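Local structure of probable Rab-related GTPase (Acanthamoeba polyphaga mimivirus, 5XC3) at residues S14-S19 with L83-V88; L115-K120 with D145-S150. The protein binds guanine nucleotides as a Rab-family small GTPase and may take part in protein transport. All coordinates share one frame; numbering follows the deposited sequence.

Contact 1 (S14-S19 with L83-V88); sequences SGVGKS and LVVFDV. With MG (magnesium ion), chain C; GDP (guanosine-5'-diphosphate), chain B.
Val16 rests on the backbone of strand 83-87 with both of its methyl groups. CG2 comes down on the end of Val85, 3.6 Å from CG1 of that residue, while CG1 turns toward the chain between Phe86 and Asp87 and stands 3.8 Å from the Asp87 backbone N. Val85 answers with its CG1 anti to the backbone N (chi1 -177°), which lets that methyl reach CG2 of Val16. The CB of Val85 lies 3.9 Å from CG of Lys18. The CB of Asp87 closes the row beside Val16 CG1; its carboxylate is engaged by Thr89, with a long, weak ion pair to Lys120.

The lysine illustrates how a P-loop divides its duties. Its aliphatic root crosses Val85, and bends at chi3 (-57°) and chi4 bring NZ back to O1B of GDP at 2.8 Å. The same oxygen accepts hydrogen bonds from the backbone N of Lys18, at 2.9 Å, and from that of Gly17, and NZ also forms a salt bridge with Glu66. Ser19 OG binds magnesium at 2.1 Å; GDP O2B and four waters complete six ligands. Apolar contact thus seats the loop on the sheet, while amides, ammonium and metal together probably offset the charge of the beta-phosphate.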
ATOM      1  N   SER A  14      -3.808   4.853  10.620  1.00 14.98           N
ATOM      2  CA  SER A  14      -3.027   6.081  10.712  1.00 14.30           C
ATOM      3  C   SER A  14      -1.625   5.797  11.234  1.00 14.87           C
ATOM      4  O   SER A  14      -1.442   5.019  12.179  1.00 16.88           O
ATOM      5  CB  SER A  14      -3.704   7.061  11.663  1.00 18.10           C
ATOM      6  OG  SER A  14      -4.973   7.446  11.187  1.00 27.82           O
ATOM      7  N   GLY A  15      -0.637   6.440  10.615  1.00 15.53           N
ATOM      8  CA  GLY A  15       0.728   6.452  11.113  1.00 15.77           C
ATOM      9  C   GLY A  15       1.558   5.238  10.766  1.00 17.00           C
ATOM     10  O   GLY A  15       2.688   5.118  11.261  1.00 17.52           O
ATOM     11  N   VAL A  16       1.046   4.339   9.923  1.00 15.47           N
ATOM     12  CA  VAL A  16       1.789   3.130   9.570  1.00 14.21           C
ATOM     13  C   VAL A  16       2.880   3.379   8.535  1.00 13.25           C
ATOM     14  O   VAL A  16       3.748   2.521   8.365  1.00 14.19           O
ATOM     15  CB  VAL A  16       0.866   1.979   9.131  1.00 15.61           C
ATOM     16  CG1 VAL A  16      -0.117   1.638  10.238  1.00 15.09           C
ATOM     17  CG2 VAL A  16       0.110   2.348   7.862  1.00 13.96           C
ATOM     18  N   GLY A  17       2.856   4.508   7.840  1.00 13.00           N
ATOM     19  CA  GLY A  17       3.871   4.846   6.867  1.00 13.43           C
ATOM     20  C   GLY A  17       3.409   4.889   5.418  1.00 12.77           C
ATOM     21  O   GLY A  17       4.266   4.856   4.515  1.00 12.59           O
ATOM     22  N   LYS A  18       2.098   4.979   5.173  1.00 12.63           N
ATOM     23  CA  LYS A  18       1.585   5.003   3.804  1.00 12.66           C
ATOM     24  C   LYS A  18       2.184   6.154   3.016  1.00 12.43           C
ATOM     25  O   LYS A  18       2.742   5.960   1.929  1.00 12.52           O
ATOM     26  CB  LYS A  18       0.063   5.126   3.826  1.00 11.71           C
ATOM     27  CG  LYS A  18      -0.641   3.930   4.445  1.00 12.01           C
ATOM     28  CD  LYS A  18      -2.173   4.078   4.454  1.00 13.80           C
ATOM     29  CE  LYS A  18      -2.642   5.335   5.170  1.00 14.97           C
ATOM     30  NZ  LYS A  18      -2.370   5.302   6.649  1.00 13.19           N
ATOM     31  N   SER A  19       2.074   7.371   3.547  1.00 10.99           N
ATOM     32  CA  SER A  19       2.591   8.523   2.815  1.00 11.25           C
ATOM     33  C   SER A  19       4.103   8.445   2.646  1.00 12.99           C
ATOM     34  O   SER A  19       4.637   8.840   1.605  1.00 13.82           O
ATOM     35  CB  SER A  19       2.186   9.811   3.529  1.00 14.86           C
ATOM     36  OG  SER A  19       0.772   9.885   3.615  1.00 15.25           O
ATOM     37  N   LEU A  83      -2.224  -1.331  -1.949  1.00 12.02           N
ATOM     38  CA  LEU A  83      -1.234  -1.620  -0.919  1.00 11.59           C
ATOM     39  C   LEU A  83      -1.913  -1.410   0.428  1.00 13.08           C
ATOM     40  O   LEU A  83      -2.415  -0.315   0.704  1.00 13.46           O
ATOM     41  CB  LEU A  83      -0.031  -0.678  -1.042  1.00 11.59           C
ATOM     42  CG  LEU A  83       0.783  -0.714  -2.340  1.00 12.88           C
ATOM     43  CD1 LEU A  83       1.802   0.425  -2.372  1.00 15.10           C
ATOM     44  CD2 LEU A  83       1.479  -2.058  -2.471  1.00 14.69           C
ATOM     45  N   VAL A  84      -1.957  -2.460   1.249  1.00 12.28           N
ATOM     46  CA  VAL A  84      -2.543  -2.406   2.585  1.00 13.05           C
ATOM     47  C   VAL A  84      -1.378  -2.417   3.564  1.00 14.11           C
ATOM     48  O   VAL A  84      -0.724  -3.448   3.747  1.00 14.92           O
ATOM     49  CB  VAL A  84      -3.493  -3.585   2.841  1.00 14.33           C
ATOM     50  CG1 VAL A  84      -4.187  -3.410   4.199  1.00 14.58           C
ATOM     51  CG2 VAL A  84      -4.515  -3.723   1.710  1.00 16.47           C
ATOM     52  N   VAL A  85      -1.117  -1.287   4.189  1.00 13.05           N
ATOM     53  CA  VAL A  85       0.099  -1.102   4.974  1.00 13.92           C
ATOM     54  C   VAL A  85      -0.229  -1.249   6.450  1.00 13.86           C
ATOM     55  O   VAL A  85      -1.266  -0.767   6.917  1.00 14.43           O
ATOM     56  CB  VAL A  85       0.701   0.288   4.693  1.00 12.86           C
ATOM     57  CG1 VAL A  85       2.032   0.477   5.445  1.00 13.79           C
ATOM     58  CG2 VAL A  85       0.910   0.499   3.190  1.00 14.01           C
ATOM     59  N   PHE A  86       0.662  -1.901   7.191  1.00 12.87           N
ATOM     60  CA  PHE A  86       0.612  -1.863   8.646  1.00 14.00           C
ATOM     61  C   PHE A  86       2.025  -1.659   9.181  1.00 15.49           C
ATOM     62  O   PHE A  86       2.999  -1.645   8.430  1.00 14.38           O
ATOM     63  CB  PHE A  86      -0.109  -3.082   9.265  1.00 15.53           C
ATOM     64  CG  PHE A  86       0.695  -4.355   9.232  1.00 14.33           C
ATOM     65  CD1 PHE A  86       0.713  -5.165   8.095  1.00 14.28           C
ATOM     66  CD2 PHE A  86       1.444  -4.742  10.344  1.00 14.61           C
ATOM     67  CE1 PHE A  86       1.467  -6.331   8.056  1.00 14.25           C
ATOM     68  CE2 PHE A  86       2.194  -5.907  10.315  1.00 15.71           C
ATOM     69  CZ  PHE A  86       2.207  -6.709   9.175  1.00 17.07           C
ATOM     70  N   ASP A  87       2.123  -1.473  10.491  1.00 17.00           N
ATOM     71  CA  ASP A  87       3.378  -1.174  11.177  1.00 16.29           C
ATOM     72  C   ASP A  87       3.694  -2.386  12.048  1.00 16.54           C
ATOM     73  O   ASP A  87       2.883  -2.750  12.907  1.00 17.00           O
ATOM     74  CB  ASP A  87       3.153   0.102  11.998  1.00 16.89           C
ATOM     75  CG  ASP A  87       4.270   0.433  12.990  1.00 20.58           C
ATOM     76  OD1 ASP A  87       5.193  -0.373  13.221  1.00 20.86           O
ATOM     77  OD2 ASP A  87       4.176   1.541  13.565  1.00 20.94           O
ATOM     78  N   VAL A  88       4.853  -3.015  11.809  1.00 17.30           N
ATOM     79  CA  VAL A  88       5.216  -4.251  12.510  1.00 16.53           C
ATOM     80  C   VAL A  88       5.272  -4.076  14.022  1.00 18.77           C
ATOM     81  O   VAL A  88       5.110  -5.056  14.760  1.00 21.11           O
ATOM     82  CB  VAL A  88       6.510  -4.900  11.962  1.00 17.38           C
ATOM     83  CG1 VAL A  88       6.337  -5.301  10.499  1.00 18.54           C
ATOM     84  CG2 VAL A  88       7.705  -3.971  12.143  1.00 18.17           C
TER
HETATM   85 MG    MG C1201      -0.530   9.713   5.262  1.00 13.62          MG
HETATM   86  PB  GDP B1200       0.555   7.420   7.318  1.00 13.66           P
HETATM   87  O1B GDP B1200       0.297   5.958   7.215  1.00 12.84           O
HETATM   88  O2B GDP B1200       0.532   8.185   6.006  1.00 13.68           O
HETATM   89  O3B GDP B1200      -0.328   8.049   8.375  1.00 14.93           O
HETATM   90  O3A GDP B1200       2.071   7.477   7.900  1.00 13.51           O
HETATM   91  PA  GDP B1200       3.225   8.545   7.612  1.00 14.98           P
HETATM   92  O1A GDP B1200       3.879   8.266   6.287  1.00 14.93           O
HETATM   93  O2A GDP B1200       2.699   9.943   7.759  1.00 16.79           O
HETATM   94  O5' GDP B1200       4.288   8.177   8.756  1.00 15.11           O
HETATM   95  C5' GDP B1200       3.967   8.418  10.130  1.00 16.62           C
HETATM   96  C4' GDP B1200       5.300   8.557  10.860  1.00 16.75           C
HETATM   97  O4' GDP B1200       6.003   7.305  10.820  1.00 16.53           O
HETATM   98  C3' GDP B1200       6.215   9.584  10.215  1.00 18.42           C
HETATM   99  O3' GDP B1200       6.959  10.206  11.273  1.00 21.98           O
HETATM  100  C2' GDP B1200       7.147   8.752   9.369  1.00 17.28           C
HETATM  101  O2' GDP B1200       8.413   9.365   9.071  1.00 18.70           O
HETATM  102  C1' GDP B1200       7.273   7.506  10.229  1.00 15.82           C
HETATM  103  N9  GDP B1200       7.612   6.375   9.354  1.00 15.46           N
HETATM  104  C8  GDP B1200       7.122   6.107   8.111  1.00 16.10           C
HETATM  105  N7  GDP B1200       7.669   4.973   7.622  1.00 16.16           N
HETATM  106  C5  GDP B1200       8.554   4.518   8.547  1.00 16.42           C
HETATM  107  C6  GDP B1200       9.474   3.368   8.658  1.00 15.29           C
HETATM  108  O6  GDP B1200       9.596   2.526   7.745  1.00 17.89           O
HETATM  109  N1  GDP B1200      10.185   3.269   9.794  1.00 14.81           N
HETATM  110  C2  GDP B1200      10.068   4.150  10.806  1.00 18.22           C
HETATM  111  N2  GDP B1200      10.822   3.981  11.920  1.00 17.41           N
HETATM  112  N3  GDP B1200       9.251   5.218  10.775  1.00 14.46           N
HETATM  113  C4  GDP B1200       8.478   5.432   9.681  1.00 16.44           C
HETATM  114  O   HOH W   1      -1.917   9.550   6.846  1.00 16.12           O
HETATM  115  O   HOH W   2      -1.493  11.361   4.560  1.00 17.02           O
HETATM  116  O   HOH W   3       0.639  10.993   6.386  1.00 17.20           O
HETATM  117  O   HOH W   4      -1.695   8.535   4.073  1.00 13.46           O

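Contact 2 (L115-K120 with D145-S150). With GDP (guanosine-5'-diphosphate), chain B.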
ATOM      1  N   LEU A 115      -1.609  -6.206  -2.003  1.00 13.53           N
ATOM      2  CA  LEU A 115      -0.319  -6.474  -1.376  1.00 14.73           C
ATOM      3  C   LEU A 115      -0.287  -5.871   0.026  1.00 14.45           C
ATOM      4  O   LEU A 115      -0.375  -4.647   0.187  1.00 13.48           O
ATOM      5  CB  LEU A 115       0.815  -5.901  -2.237  1.00 14.03           C
ATOM      6  CG  LEU A 115       2.246  -6.113  -1.734  1.00 13.65           C
ATOM      7  CD1 LEU A 115       2.568  -7.597  -1.638  1.00 17.24           C
ATOM      8  CD2 LEU A 115       3.253  -5.418  -2.642  1.00 14.94           C
ATOM      9  N   VAL A 116      -0.162  -6.728   1.043  1.00 14.67           N
ATOM     10  CA  VAL A 116       0.004  -6.266   2.416  1.00 13.92           C
ATOM     11  C   VAL A 116       1.463  -5.895   2.624  1.00 14.96           C
ATOM     12  O   VAL A 116       2.364  -6.670   2.292  1.00 18.04           O
ATOM     13  CB  VAL A 116      -0.427  -7.354   3.412  1.00 15.70           C
ATOM     14  CG1 VAL A 116      -0.132  -6.907   4.836  1.00 17.29           C
ATOM     15  CG2 VAL A 116      -1.902  -7.674   3.224  1.00 16.82           C
ATOM     16  N   VAL A 117       1.699  -4.705   3.150  1.00 13.24           N
ATOM     17  CA  VAL A 117       3.050  -4.218   3.394  1.00 13.71           C
ATOM     18  C   VAL A 117       3.286  -4.182   4.896  1.00 15.49           C
ATOM     19  O   VAL A 117       2.652  -3.403   5.611  1.00 14.02           O
ATOM     20  CB  VAL A 117       3.276  -2.836   2.774  1.00 13.56           C
ATOM     21  CG1 VAL A 117       4.694  -2.371   3.072  1.00 15.07           C
ATOM     22  CG2 VAL A 117       3.026  -2.877   1.269  1.00 16.07           C
ATOM     23  N   ALA A 118       4.206  -5.013   5.376  1.00 16.19           N
ATOM     24  CA  ALA A 118       4.611  -4.996   6.779  1.00 15.10           C
ATOM     25  C   ALA A 118       5.742  -3.982   6.900  1.00 15.69           C
ATOM     26  O   ALA A 118       6.897  -4.281   6.581  1.00 16.95           O
ATOM     27  CB  ALA A 118       5.036  -6.395   7.214  1.00 17.51           C
ATOM     28  N   ASN A 119       5.410  -2.775   7.351  1.00 15.14           N
ATOM     29  CA  ASN A 119       6.313  -1.633   7.298  1.00 14.98           C
ATOM     30  C   ASN A 119       7.013  -1.398   8.637  1.00 16.30           C
ATOM     31  O   ASN A 119       6.599  -1.904   9.691  1.00 15.04           O
ATOM     32  CB  ASN A 119       5.552  -0.368   6.880  1.00 14.12           C
ATOM     33  CG  ASN A 119       6.476   0.738   6.395  1.00 13.80           C
ATOM     34  OD1 ASN A 119       7.515   0.473   5.793  1.00 15.38           O
ATOM     35  ND2 ASN A 119       6.106   1.982   6.666  1.00 16.32           N
ATOM     36  N   LYS A 120       8.090  -0.607   8.565  1.00 16.15           N
ATOM     37  CA  LYS A 120       8.922  -0.155   9.685  1.00 16.29           C
ATOM     38  C   LYS A 120       9.891  -1.225  10.175  1.00 18.59           C
ATOM     39  O   LYS A 120      10.242  -1.250  11.360  1.00 17.58           O
ATOM     40  CB  LYS A 120       8.104   0.450  10.842  1.00 15.98           C
ATOM     41  CG  LYS A 120       7.122   1.542  10.416  1.00 12.73           C
ATOM     42  CD  LYS A 120       6.728   2.457  11.563  1.00 16.83           C
ATOM     43  CE  LYS A 120       5.596   3.389  11.123  1.00 15.68           C
ATOM     44  NZ  LYS A 120       5.224   4.348  12.208  1.00 18.04           N
ATOM     45  N   ASP A 145      -1.165 -11.049  -1.048  1.00 17.60           N
ATOM     46  CA  ASP A 145       0.280 -11.208  -0.974  1.00 19.20           C
ATOM     47  C   ASP A 145       0.813 -10.321   0.148  1.00 18.59           C
ATOM     48  O   ASP A 145       0.087  -9.496   0.708  1.00 18.37           O
ATOM     49  CB  ASP A 145       0.902 -10.807  -2.319  1.00 19.35           C
ATOM     50  CG  ASP A 145       2.278 -11.415  -2.549  1.00 23.77           C
ATOM     51  OD1 ASP A 145       2.772 -12.155  -1.667  1.00 24.36           O
ATOM     52  OD2 ASP A 145       2.878 -11.133  -3.612  1.00 23.27           O
ATOM     53  N   TYR A 146       2.092 -10.500   0.494  1.00 17.34           N
ATOM     54  CA  TYR A 146       2.711  -9.657   1.513  1.00 17.53           C
ATOM     55  C   TYR A 146       4.178  -9.405   1.176  1.00 17.74           C
ATOM     56  O   TYR A 146       4.802 -10.150   0.415  1.00 21.67           O
ATOM     57  CB  TYR A 146       2.580 -10.251   2.927  1.00 18.77           C
ATOM     58  CG  TYR A 146       3.504 -11.422   3.174  1.00 22.46           C
ATOM     59  CD1 TYR A 146       3.180 -12.693   2.722  1.00 23.61           C
ATOM     60  CD2 TYR A 146       4.703 -11.254   3.858  1.00 25.28           C
ATOM     61  CE1 TYR A 146       4.025 -13.767   2.944  1.00 26.95           C
ATOM     62  CE2 TYR A 146       5.556 -12.322   4.078  1.00 25.06           C
ATOM     63  CZ  TYR A 146       5.212 -13.571   3.618  1.00 28.93           C
ATOM     64  OH  TYR A 146       6.062 -14.632   3.838  1.00 34.64           O
ATOM     65  N   VAL A 147       4.714  -8.325   1.756  1.00 16.11           N
ATOM     66  CA  VAL A 147       6.140  -8.006   1.719  1.00 15.98           C
ATOM     67  C   VAL A 147       6.487  -7.281   3.003  1.00 17.60           C
ATOM     68  O   VAL A 147       5.635  -6.670   3.641  1.00 17.28           O
ATOM     69  CB  VAL A 147       6.540  -7.070   0.554  1.00 21.26           C
ATOM     70  CG1 VAL A 147       6.502  -7.794  -0.744  1.00 24.52           C
ATOM     71  CG2 VAL A 147       5.641  -5.831   0.528  1.00 19.14           C
ATOM     72  N   PHE A 148       7.774  -7.295   3.342  1.00 17.89           N
ATOM     73  CA  PHE A 148       8.314  -6.480   4.419  1.00 18.30           C
ATOM     74  C   PHE A 148       8.995  -5.261   3.824  1.00 15.54           C
ATOM     75  O   PHE A 148       9.639  -5.351   2.772  1.00 18.41           O
ATOM     76  CB  PHE A 148       9.342  -7.281   5.220  1.00 19.76           C
ATOM     77  CG  PHE A 148       8.734  -8.368   6.050  1.00 20.68           C
ATOM     78  CD1 PHE A 148       8.245  -8.092   7.313  1.00 20.92           C
ATOM     79  CD2 PHE A 148       8.637  -9.660   5.565  1.00 22.39           C
ATOM     80  CE1 PHE A 148       7.678  -9.087   8.085  1.00 24.02           C
ATOM     81  CE2 PHE A 148       8.064 -10.662   6.336  1.00 28.31           C
ATOM     82  CZ  PHE A 148       7.587 -10.370   7.598  1.00 25.14           C
ATOM     83  N   ALA A 149       8.874  -4.118   4.504  1.00 14.97           N
ATOM     84  CA  ALA A 149       9.471  -2.900   3.971  1.00 16.95           C
ATOM     85  C   ALA A 149       9.825  -1.923   5.088  1.00 16.20           C
ATOM     86  O   ALA A 149       9.389  -2.057   6.233  1.00 15.05           O
ATOM     87  CB  ALA A 149       8.547  -2.215   2.951  1.00 15.86           C
ATOM     88  N   SER A 150      10.631  -0.927   4.726  1.00 14.84           N
ATOM     89  CA  SER A 150      10.813   0.277   5.522  1.00 14.99           C
ATOM     90  C   SER A 150      10.872   1.445   4.553  1.00 16.87           C
ATOM     91  O   SER A 150      11.568   1.369   3.532  1.00 16.47           O
ATOM     92  CB  SER A 150      12.120   0.232   6.331  1.00 17.19           C
ATOM     93  OG  SER A 150      12.431   1.517   6.832  1.00 17.95           O
TER
HETATM   94  PB  GDP B1200       0.555   7.420   7.318  1.00 13.66           P
HETATM   95  O1B GDP B1200       0.297   5.958   7.215  1.00 12.84           O
HETATM   96  O2B GDP B1200       0.532   8.185   6.006  1.00 13.68           O
HETATM   97  O3B GDP B1200      -0.328   8.049   8.375  1.00 14.93           O
HETATM   98  O3A GDP B1200       2.071   7.477   7.900  1.00 13.51           O
HETATM   99  PA  GDP B1200       3.225   8.545   7.612  1.00 14.98           P
HETATM  100  O1A GDP B1200       3.879   8.266   6.287  1.00 14.93           O
HETATM  101  O2A GDP B1200       2.699   9.943   7.759  1.00 16.79           O
HETATM  102  O5' GDP B1200       4.288   8.177   8.756  1.00 15.11           O
HETATM  103  C5' GDP B1200       3.967   8.418  10.130  1.00 16.62           C
HETATM  104  C4' GDP B1200       5.300   8.557  10.860  1.00 16.75           C
HETATM  105  O4' GDP B1200       6.003   7.305  10.820  1.00 16.53           O
HETATM  106  C3' GDP B1200       6.215   9.584  10.215  1.00 18.42           C
HETATM  107  O3' GDP B1200       6.959  10.206  11.273  1.00 21.98           O
HETATM  108  C2' GDP B1200       7.147   8.752   9.369  1.00 17.28           C
HETATM  109  O2' GDP B1200       8.413   9.365   9.071  1.00 18.70           O
HETATM  110  C1' GDP B1200       7.273   7.506  10.229  1.00 15.82           C
HETATM  111  N9  GDP B1200       7.612   6.375   9.354  1.00 15.46           N
HETATM  112  C8  GDP B1200       7.122   6.107   8.111  1.00 16.10           C
HETATM  113  N7  GDP B1200       7.669   4.973   7.622  1.00 16.16           N
HETATM  114  C5  GDP B1200       8.554   4.518   8.547  1.00 16.42           C
HETATM  115  C6  GDP B1200       9.474   3.368   8.658  1.00 15.29           C
HETATM  116  O6  GDP B1200       9.596   2.526   7.745  1.00 17.89           O
HETATM  117  N1  GDP B1200      10.185   3.269   9.794  1.00 14.81           N
HETATM  118  C2  GDP B1200      10.068   4.150  10.806  1.00 18.22           C
HETATM  119  N2  GDP B1200      10.822   3.981  11.920  1.00 17.41           N
HETATM  120  N3  GDP B1200       9.251   5.218  10.775  1.00 14.46           N
HETATM  121  C4  GDP B1200       8.478   5.432   9.681  1.00 16.44           C
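Leu115 and Asp145 run alongside each other, both leaving the sheet on one face of neighbouring parallel strands. With CG of Leu115 anti to the backbone N (chi1 -179°), its CD1 comes within 3.7 Å of Asp145 CB. Val147 meets Leu115 at about a right angle, and its CG2 also reaches CG2 of Val117 at 4.0 Å; Val117 CG1 then touches CB of Ala149. The other face carries Val116, Tyr146, Ala118 and Phe148. There the Phe148 ring approaches Ala118 obliquely, CD1 3.6 Å from CB, and its CE2 lies at the edge of the Tyr146 ring.

Four backbone hydrogen bonds join the strands, from Val116 N to Asp145 O (2.8 Å) through to Ala149 N with Ala118 O. Beyond them both segments reach the nucleotide: the extended chain of Lys120 runs over the guanine, CG 3.5 Å from C6 of GDP, its NZ held by Gly15 O, and Ser150 OG, hydrogen-bonded to Asp122, lies 3.1 Å from GDP O6. Asn119 ND2 is hydrogen-bonded to Val16 O.

In this beta-alpha-beta unit, strand 145-148 borders the sheet. Helix 132-141 packs on Tyr146, helix 154-168 covers Val147 on the opposite face and also touches Ala149, and strand 81-87 flanks 115-119 on its other side.

From the N terminus, strand 6-11 leads into the phosphate-binding loop and helix 18-27; the chain then builds strands 43-48 and 54-60 before returning at 83-88 to close contact 1. Contact 2 opens only afterwards, at 115-120, and closes at 145-150 after a single helix, so the two loops follow in series and neither nests nor crosses. Strands 81-87 and 113-119 are neighbours, joined where Val84 O lies 2.8 Å from Val117 N, and Phe86 packs against Ala118. Carbonyls of the 14-19 loop are gripped by the end of the 115-120 segment. Contact 1 serves the phosphate end of GDP and contact 2 the base, as in other small GTPases.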